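Local coordinates for pectinesterase inhibitor (PDB 1XG2), which inhibits pectin methylesterase by binding it in a protein-protein complex and may take part in regulating fruit ripening, at residues I44-A49 against K135-C140; K67-Y72 against S118-P123; L101-S106 against V143-N148. All coordinates share one frame; numbering follows the deposited sequence.

Contact 1: residues I44-A49 against K135-C140; sequences IAQASA and KLEDLC
Ala45 and Leu139 face each other with CA atoms 5.3 Å apart where helices 34-60 and 127-149 run antiparallel, the two short segments at 166° with axes 9.0 Å apart. A small residue meets a large one at this level: the methyl of Ala45 lies against the base of the leucine, CB to CB of Leu139 at 4.0 Å. The fork of Leu139 reaches Ser48 and Ile44, one turn apart. Its CG sits beside the backbone N, opposite the carbonyl carbon (chi1 -68°); CD1 meets Ser48 CB at 3.6 Å and also approaches Ile44 CG2, while CD2 packs against Ile44 CG2 at 3.8 Å, the isoleucine and leucine side chains crossing at about a right angle. Leu136 approaches chiefly through CD1, which lies 3.5 Å from the carbonyl O of Ala45 and also reaches Ala49 CB. That oxygen already accepts the helical bond from Ala49 N, so the methyl covers a satisfied carbonyl. Toward the outside the contact turns polar. A bent Lys135 chain passes its CD beside Ser48 OG, and a water 2.7 Å from Ser48 OG accepts from Lys135 NZ at 3.2 Å, bridging hydroxyl and ammonium indirectly. From helix 66-95, Leu86 touches Ala45, Ile83 touches Ala49 and Tyr79 touches Leu136; from helix 98-118, Ala112 backs Leu136 and Ala108 backs Cys140. Alanine opposite leucine, closed in by two further helices, is core packing of the four-helix bundle of this inhibitor family.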
# COMPACT_ATOMS: atom_id res chain seq x y z
N ILE B 44 5.66 -14.77 18.71
CA ILE B 44 4.43 -15.54 18.55
C ILE B 44 3.82 -15.33 17.17
O ILE B 44 3.42 -16.30 16.52
CB ILE B 44 3.40 -15.13 19.64
CG1 ILE B 44 3.87 -15.57 21.03
CG2 ILE B 44 2.05 -15.72 19.35
CD1 ILE B 44 3.74 -17.03 21.30
N ALA B 45 3.75 -14.07 16.73
CA ALA B 45 3.19 -13.76 15.44
C ALA B 45 4.01 -14.36 14.30
O ALA B 45 3.45 -14.92 13.37
CB ALA B 45 3.04 -12.27 15.27
N GLN B 46 5.34 -14.23 14.37
CA GLN B 46 6.20 -14.79 13.33
C GLN B 46 6.12 -16.32 13.23
O GLN B 46 6.11 -16.89 12.14
CB GLN B 46 7.67 -14.39 13.53
CG GLN B 46 8.46 -14.58 12.22
CD GLN B 46 9.91 -14.17 12.32
OE1 GLN B 46 10.45 -13.56 11.39
NE2 GLN B 46 10.55 -14.49 13.43
N ALA B 47 6.05 -16.98 14.38
CA ALA B 47 5.91 -18.45 14.42
C ALA B 47 4.61 -18.91 13.77
O ALA B 47 4.57 -19.94 13.08
CB ALA B 47 6.01 -18.95 15.87
N SER B 48 3.53 -18.15 13.98
CA SER B 48 2.25 -18.45 13.35
C SER B 48 2.35 -18.27 11.84
O SER B 48 1.92 -19.15 11.08
CB SER B 48 1.15 -17.54 13.91
OG SER B 48 -0.10 -17.85 13.34
N ALA B 49 2.93 -17.16 11.40
CA ALA B 49 3.12 -16.91 9.97
C ALA B 49 3.93 -18.04 9.34
O ALA B 49 3.64 -18.46 8.23
CB ALA B 49 3.80 -15.55 9.73
N LYS B 135 -5.92 -15.52 12.64
CA LYS B 135 -5.00 -15.68 13.75
C LYS B 135 -3.77 -14.76 13.60
O LYS B 135 -3.36 -14.13 14.56
CB LYS B 135 -4.55 -17.13 13.89
CG LYS B 135 -3.81 -17.40 15.17
CD LYS B 135 -3.19 -18.77 15.18
CE LYS B 135 -3.39 -19.52 16.50
NZ LYS B 135 -2.16 -20.36 16.79
N LEU B 136 -3.20 -14.69 12.41
CA LEU B 136 -2.05 -13.82 12.22
C LEU B 136 -2.48 -12.38 12.47
O LEU B 136 -1.73 -11.61 13.04
CB LEU B 136 -1.48 -13.94 10.82
CG LEU B 136 -0.24 -13.07 10.59
CD1 LEU B 136 0.82 -13.40 11.62
CD2 LEU B 136 0.29 -13.26 9.16
N GLU B 137 -3.67 -12.04 12.00
CA GLU B 137 -4.20 -10.69 12.18
C GLU B 137 -4.33 -10.37 13.66
O GLU B 137 -3.88 -9.31 14.12
CB GLU B 137 -5.54 -10.53 11.46
CG GLU B 137 -5.45 -10.41 9.95
CD GLU B 137 -6.81 -10.32 9.28
OE1 GLU B 137 -7.83 -10.51 9.96
OE2 GLU B 137 -6.85 -10.06 8.06
N ASP B 138 -4.91 -11.30 14.42
CA ASP B 138 -5.11 -11.11 15.86
C ASP B 138 -3.77 -10.98 16.59
O ASP B 138 -3.61 -10.15 17.50
CB ASP B 138 -5.94 -12.27 16.44
CG ASP B 138 -7.37 -12.30 15.91
OD1 ASP B 138 -8.08 -13.33 16.05
OD2 ASP B 138 -7.88 -11.32 15.32
N LEU B 139 -2.80 -11.79 16.20
CA LEU B 139 -1.50 -11.80 16.84
C LEU B 139 -0.71 -10.54 16.52
O LEU B 139 -0.05 -9.99 17.39
CB LEU B 139 -0.69 -13.03 16.41
CG LEU B 139 -1.27 -14.33 16.95
CD1 LEU B 139 -0.48 -15.54 16.45
CD2 LEU B 139 -1.35 -14.29 18.46
N CYS B 140 -0.80 -10.11 15.26
CA CYS B 140 -0.10 -8.89 14.83
C CYS B 140 -0.71 -7.67 15.51
O CYS B 140 -0.03 -6.68 15.78
CB CYS B 140 -0.17 -8.74 13.32
SG CYS B 140 0.98 -9.81 12.40
O HOH W 1 -0.60 -20.42 14.03

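Contact 2: residues K67-Y72 against S118-P123; sequences KLKGRY and SFEGPP
The loop that leaves helix 98-118 wraps round an arginine near the start of helix 66-95, at one end of the four-helix bundle, and Arg71 is received by its carbonyl groups. Arg71 extends from CG to NE, so the guanidinium reaches well into the loop. Its NH2 gives the straighter bond, 3.0 Å to Gly121 O at 163°, with that oxygen in the guanidinium plane, and makes a weak second one, 2.8 Å to Pro123 O. NH1 bonds Glu120 O at 3.0 Å (143°), an oxygen tilted from the plane. Both faces are covered too: Ser118 O lies above one, 3.1 Å from NE but at too poor an angle to bond, and across the cis peptide bond Pro122 O and the Pro123 ring both lie over the other. Carbonyl oxygens thus gather round the cation and probably stabilise its charge, while two good bonds and one weak one probably restrict its rotation. Nearer the backbone, Arg71 CB sits over a face of the Phe119 ring in a CH-pi contact, 3.9 Å from the centroid. At that ring's edge Leu68 CD1 approaches CE1, and Tyr72 CE2 comes to 3.6 Å from Phe119 CZ. Pro123 CG rests 3.8 Å from Leu68 CB, and a water links Lys67 NZ to Pro122 O. Ile125 backs Phe119 within the chain, and Thr78 of the pectinesterase chain packs on Arg71 and Ser118. Arg71 thereby ties the loop joining helices 98-118 and 127-149 to one end of the four-helix bundle.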
# COMPACT_ATOMS: atom_id res chain seq x y z
N LYS B 67 -6.71 -21.30 -11.09
CA LYS B 67 -7.16 -20.10 -10.38
C LYS B 67 -6.91 -20.24 -8.89
O LYS B 67 -6.41 -19.32 -8.24
CB LYS B 67 -8.64 -19.83 -10.64
CG LYS B 67 -9.11 -18.43 -10.21
CD LYS B 67 -10.55 -18.18 -10.64
CE LYS B 67 -11.16 -16.97 -9.94
NZ LYS B 67 -12.30 -16.38 -10.71
N LEU B 68 -7.24 -21.41 -8.35
CA LEU B 68 -7.03 -21.70 -6.94
C LEU B 68 -5.54 -21.64 -6.61
O LEU B 68 -5.15 -21.07 -5.60
CB LEU B 68 -7.61 -23.07 -6.58
CG LEU B 68 -7.43 -23.53 -5.13
CD1 LEU B 68 -8.11 -22.58 -4.12
CD2 LEU B 68 -7.96 -24.95 -4.98
N LYS B 69 -4.71 -22.24 -7.47
CA LYS B 69 -3.27 -22.25 -7.27
C LYS B 69 -2.71 -20.83 -7.27
O LYS B 69 -1.78 -20.54 -6.52
CB LYS B 69 -2.58 -23.07 -8.35
CG LYS B 69 -2.89 -24.56 -8.26
CD LYS B 69 -1.98 -25.38 -9.16
CE LYS B 69 -0.62 -25.60 -8.53
NZ LYS B 69 0.46 -25.64 -9.57
N GLY B 70 -3.26 -19.97 -8.11
CA GLY B 70 -2.85 -18.57 -8.16
C GLY B 70 -3.21 -17.83 -6.87
O GLY B 70 -2.48 -16.95 -6.44
N ARG B 71 -4.34 -18.18 -6.27
CA ARG B 71 -4.73 -17.63 -4.97
C ARG B 71 -3.78 -18.08 -3.87
O ARG B 71 -3.29 -17.26 -3.07
CB ARG B 71 -6.18 -17.97 -4.65
CG ARG B 71 -7.15 -17.27 -5.57
CD ARG B 71 -8.59 -17.68 -5.41
NE ARG B 71 -9.44 -16.78 -6.17
CZ ARG B 71 -10.71 -16.52 -5.90
NH1 ARG B 71 -11.36 -15.65 -6.66
NH2 ARG B 71 -11.34 -17.13 -4.92
N TYR B 72 -3.45 -19.37 -3.85
CA TYR B 72 -2.49 -19.88 -2.88
C TYR B 72 -1.11 -19.26 -3.08
O TYR B 72 -0.40 -19.02 -2.11
CB TYR B 72 -2.35 -21.39 -2.97
CG TYR B 72 -3.55 -22.19 -2.52
CD1 TYR B 72 -3.84 -23.43 -3.12
CD2 TYR B 72 -4.38 -21.76 -1.48
CE1 TYR B 72 -4.92 -24.19 -2.70
CE2 TYR B 72 -5.47 -22.50 -1.07
CZ TYR B 72 -5.73 -23.73 -1.68
OH TYR B 72 -6.82 -24.48 -1.26
N SER B 118 -7.90 -12.13 -1.58
CA SER B 118 -7.67 -12.85 -2.83
C SER B 118 -8.68 -13.98 -3.05
O SER B 118 -8.77 -14.53 -4.16
CB SER B 118 -6.26 -13.44 -2.86
OG SER B 118 -5.28 -12.41 -2.78
N PHE B 119 -9.41 -14.35 -2.01
CA PHE B 119 -10.41 -15.41 -2.10
C PHE B 119 -11.83 -14.84 -2.16
O PHE B 119 -12.72 -15.25 -1.43
CB PHE B 119 -10.27 -16.36 -0.92
CG PHE B 119 -9.22 -17.42 -1.12
CD1 PHE B 119 -9.53 -18.57 -1.82
CD2 PHE B 119 -7.94 -17.25 -0.63
CE1 PHE B 119 -8.58 -19.57 -2.01
CE2 PHE B 119 -6.98 -18.23 -0.82
CZ PHE B 119 -7.30 -19.40 -1.52
N GLU B 120 -12.04 -13.91 -3.08
CA GLU B 120 -13.35 -13.31 -3.23
C GLU B 120 -14.07 -14.02 -4.36
O GLU B 120 -13.62 -14.03 -5.51
CB GLU B 120 -13.26 -11.80 -3.42
CG GLU B 120 -13.11 -11.09 -2.07
CD GLU B 120 -13.31 -9.59 -2.14
OE1 GLU B 120 -14.42 -9.14 -2.55
OE2 GLU B 120 -12.36 -8.86 -1.77
N GLY B 121 -15.19 -14.64 -4.00
CA GLY B 121 -15.93 -15.51 -4.89
C GLY B 121 -15.23 -16.86 -4.94
O GLY B 121 -14.22 -17.05 -4.28
N PRO B 122 -15.78 -17.80 -5.69
CA PRO B 122 -15.13 -19.10 -5.90
C PRO B 122 -13.83 -18.98 -6.71
O PRO B 122 -13.72 -18.06 -7.51
CB PRO B 122 -16.19 -19.89 -6.69
CG PRO B 122 -17.00 -18.84 -7.38
CD PRO B 122 -17.08 -17.70 -6.39
N PRO B 123 -12.88 -19.89 -6.53
CA PRO B 123 -12.95 -21.00 -5.57
C PRO B 123 -12.73 -20.51 -4.14
O PRO B 123 -11.79 -19.74 -3.90
CB PRO B 123 -11.82 -21.93 -6.02
CG PRO B 123 -10.84 -21.05 -6.73
CD PRO B 123 -11.63 -19.90 -7.32
O HOH W 2 -14.11 -18.67 -10.42

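Contact 3: residues L101-S106 against V143-N148; sequences LNIYAS and VLVISN
Asn102 ND2 reaches across to helix 127-149 and gives a weak hydrogen bond of 2.9 Å to Asn148 OD1. A second weak one, 3.1 Å long, runs from Asn102 ND2 to Ser147 OG. The two amide planes are inclined by only 23°, the side chains crossing obliquely. The enzyme holds the Asn102 amide more firmly: OD1 accepts from Ala192 N of the pectinesterase chain, and ND2 donates to Asn190 O of that chain, which Asn148 ND2 bonds as well. With only two N-H groups, Asn102 ND2 must share them among three acceptors, consistent with the two interhelix bonds being weak and bent. A leucine in place of Asn102 would probably leave Ala192 N of the enzyme without its acceptor and Asn148 OD1 without this donor, weakening both the interhelix link and the grip on the partner. The hydroxyl of Ser147 is turned between its own backbone N and carbonyl carbon (chi1 78°), from where it gives its proton to Leu144 O at 2.7 Å, which leaves its oxygen to receive Asn102 ND2. The segments 101-106 and 143-148, on helices 98-118 and 127-149 of the four-helix bundle, run antiparallel at 168° with axes 9.1 Å apart, and the enzyme packs against the pair, touching Leu144 as well as the amides. Leu144 CD2 fills the angle between residues of the facing helix: it lies 3.3 Å from Ser106 OG, close to Asn102 O, and against Ala105 CB. Val143 CG1 meets the same Ala105 methyl at 3.7 Å and also reaches Leu101 CD1. Leu101 packs tightly on Ser147, CD2 to CB 3.5 Å, and also touches Ala89 and Leu93 of helix 66-95. Ile42 of helix 34-60 touches both Leu101 and Val143.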
# COMPACT_ATOMS: atom_id res chain seq x y z
N LEU B 101 8.29 0.01 13.90
CA LEU B 101 7.68 -1.20 14.43
C LEU B 101 6.22 -1.27 14.02
O LEU B 101 5.76 -2.30 13.55
CB LEU B 101 7.81 -1.25 15.95
CG LEU B 101 6.97 -2.28 16.69
CD1 LEU B 101 7.42 -3.67 16.31
CD2 LEU B 101 7.11 -2.06 18.18
N ASN B 102 5.49 -0.17 14.18
CA ASN B 102 4.07 -0.17 13.81
C ASN B 102 3.89 -0.48 12.32
O ASN B 102 3.16 -1.40 11.95
CB ASN B 102 3.40 1.15 14.18
CG ASN B 102 1.91 1.12 13.97
OD1 ASN B 102 1.41 0.99 12.83
ND2 ASN B 102 1.19 1.23 15.05
N ILE B 103 4.61 0.24 11.47
CA ILE B 103 4.54 0.06 10.02
C ILE B 103 4.80 -1.40 9.61
O ILE B 103 4.06 -1.95 8.77
CB ILE B 103 5.55 1.01 9.33
CG1 ILE B 103 5.17 2.48 9.57
CG2 ILE B 103 5.65 0.69 7.83
CD1 ILE B 103 3.87 2.91 8.99
N TYR B 104 5.82 -2.02 10.17
CA TYR B 104 6.17 -3.38 9.77
C TYR B 104 5.16 -4.40 10.32
O TYR B 104 4.82 -5.34 9.61
CB TYR B 104 7.60 -3.75 10.15
CG TYR B 104 8.61 -3.17 9.19
CD1 TYR B 104 8.75 -1.79 9.06
CD2 TYR B 104 9.40 -3.98 8.38
CE1 TYR B 104 9.67 -1.23 8.19
CE2 TYR B 104 10.35 -3.41 7.49
CZ TYR B 104 10.47 -2.03 7.42
OH TYR B 104 11.36 -1.43 6.56
N ALA B 105 4.67 -4.19 11.54
CA ALA B 105 3.59 -5.04 12.06
C ALA B 105 2.30 -4.84 11.28
O ALA B 105 1.55 -5.81 11.07
CB ALA B 105 3.37 -4.82 13.56
N SER B 106 2.04 -3.62 10.82
CA SER B 106 0.87 -3.34 9.98
C SER B 106 0.98 -4.07 8.65
O SER B 106 -0.01 -4.61 8.15
CB SER B 106 0.71 -1.84 9.73
OG SER B 106 0.32 -1.15 10.89
N VAL B 143 0.96 -6.86 18.68
CA VAL B 143 2.18 -6.12 18.43
C VAL B 143 1.87 -4.67 18.15
O VAL B 143 2.55 -3.79 18.65
CB VAL B 143 2.97 -6.71 17.24
CG1 VAL B 143 4.23 -5.90 16.99
CG2 VAL B 143 3.31 -8.16 17.50
N LEU B 144 0.85 -4.41 17.35
CA LEU B 144 0.47 -3.04 17.02
C LEU B 144 0.07 -2.26 18.28
O LEU B 144 0.47 -1.11 18.46
CB LEU B 144 -0.69 -3.03 16.01
CG LEU B 144 -0.34 -3.52 14.61
CD1 LEU B 144 -1.58 -3.77 13.77
CD2 LEU B 144 0.56 -2.49 13.90
N VAL B 145 -0.69 -2.89 19.17
CA VAL B 145 -1.14 -2.21 20.39
C VAL B 145 0.06 -1.85 21.26
O VAL B 145 0.17 -0.74 21.78
CB VAL B 145 -2.15 -3.07 21.16
CG1 VAL B 145 -2.37 -2.52 22.59
CG2 VAL B 145 -3.47 -3.12 20.42
N ILE B 146 1.00 -2.78 21.38
CA ILE B 146 2.17 -2.54 22.19
C ILE B 146 2.99 -1.41 21.55
O ILE B 146 3.47 -0.51 22.26
CB ILE B 146 2.97 -3.85 22.37
CG1 ILE B 146 2.20 -4.82 23.27
CG2 ILE B 146 4.32 -3.59 22.98
CD1 ILE B 146 2.83 -6.19 23.34
N SER B 147 3.11 -1.41 20.22
CA SER B 147 3.87 -0.35 19.53
C SER B 147 3.28 1.05 19.81
O SER B 147 4.03 2.05 19.81
CB SER B 147 3.97 -0.59 18.02
OG SER B 147 2.76 -0.24 17.34
N ASN B 148 1.97 1.14 20.02
CA ASN B 148 1.34 2.42 20.31
C ASN B 148 1.43 2.82 21.79
O ASN B 148 1.37 3.99 22.10
CB ASN B 148 -0.11 2.47 19.83
CG ASN B 148 -0.25 2.28 18.32
OD1 ASN B 148 0.67 2.59 17.55
ND2 ASN B 148 -1.38 1.75 17.89

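Contacts 1 and 3 share helix 127-149 and pair it with two different neighbours, helix 34-60 and helix 98-118; their centres are about 12 Å apart and they meet where Cys140 CB packs 4.1 Å from Ala105 O. The centre of contact 1 is about 3 Å from that of the chain. Contact 2 sits at one end of the bundle, its centre about 22 Å from that of contact 1 and about 29 Å from that of contact 3, on the opposite side of the chain's centre from contact 3. The pectinesterase chain reaches both outlying contacts, hydrogen-bonding at 101-106 and 143-148 and packing on Arg71 and Ser118, but does not touch the segments of contact 1.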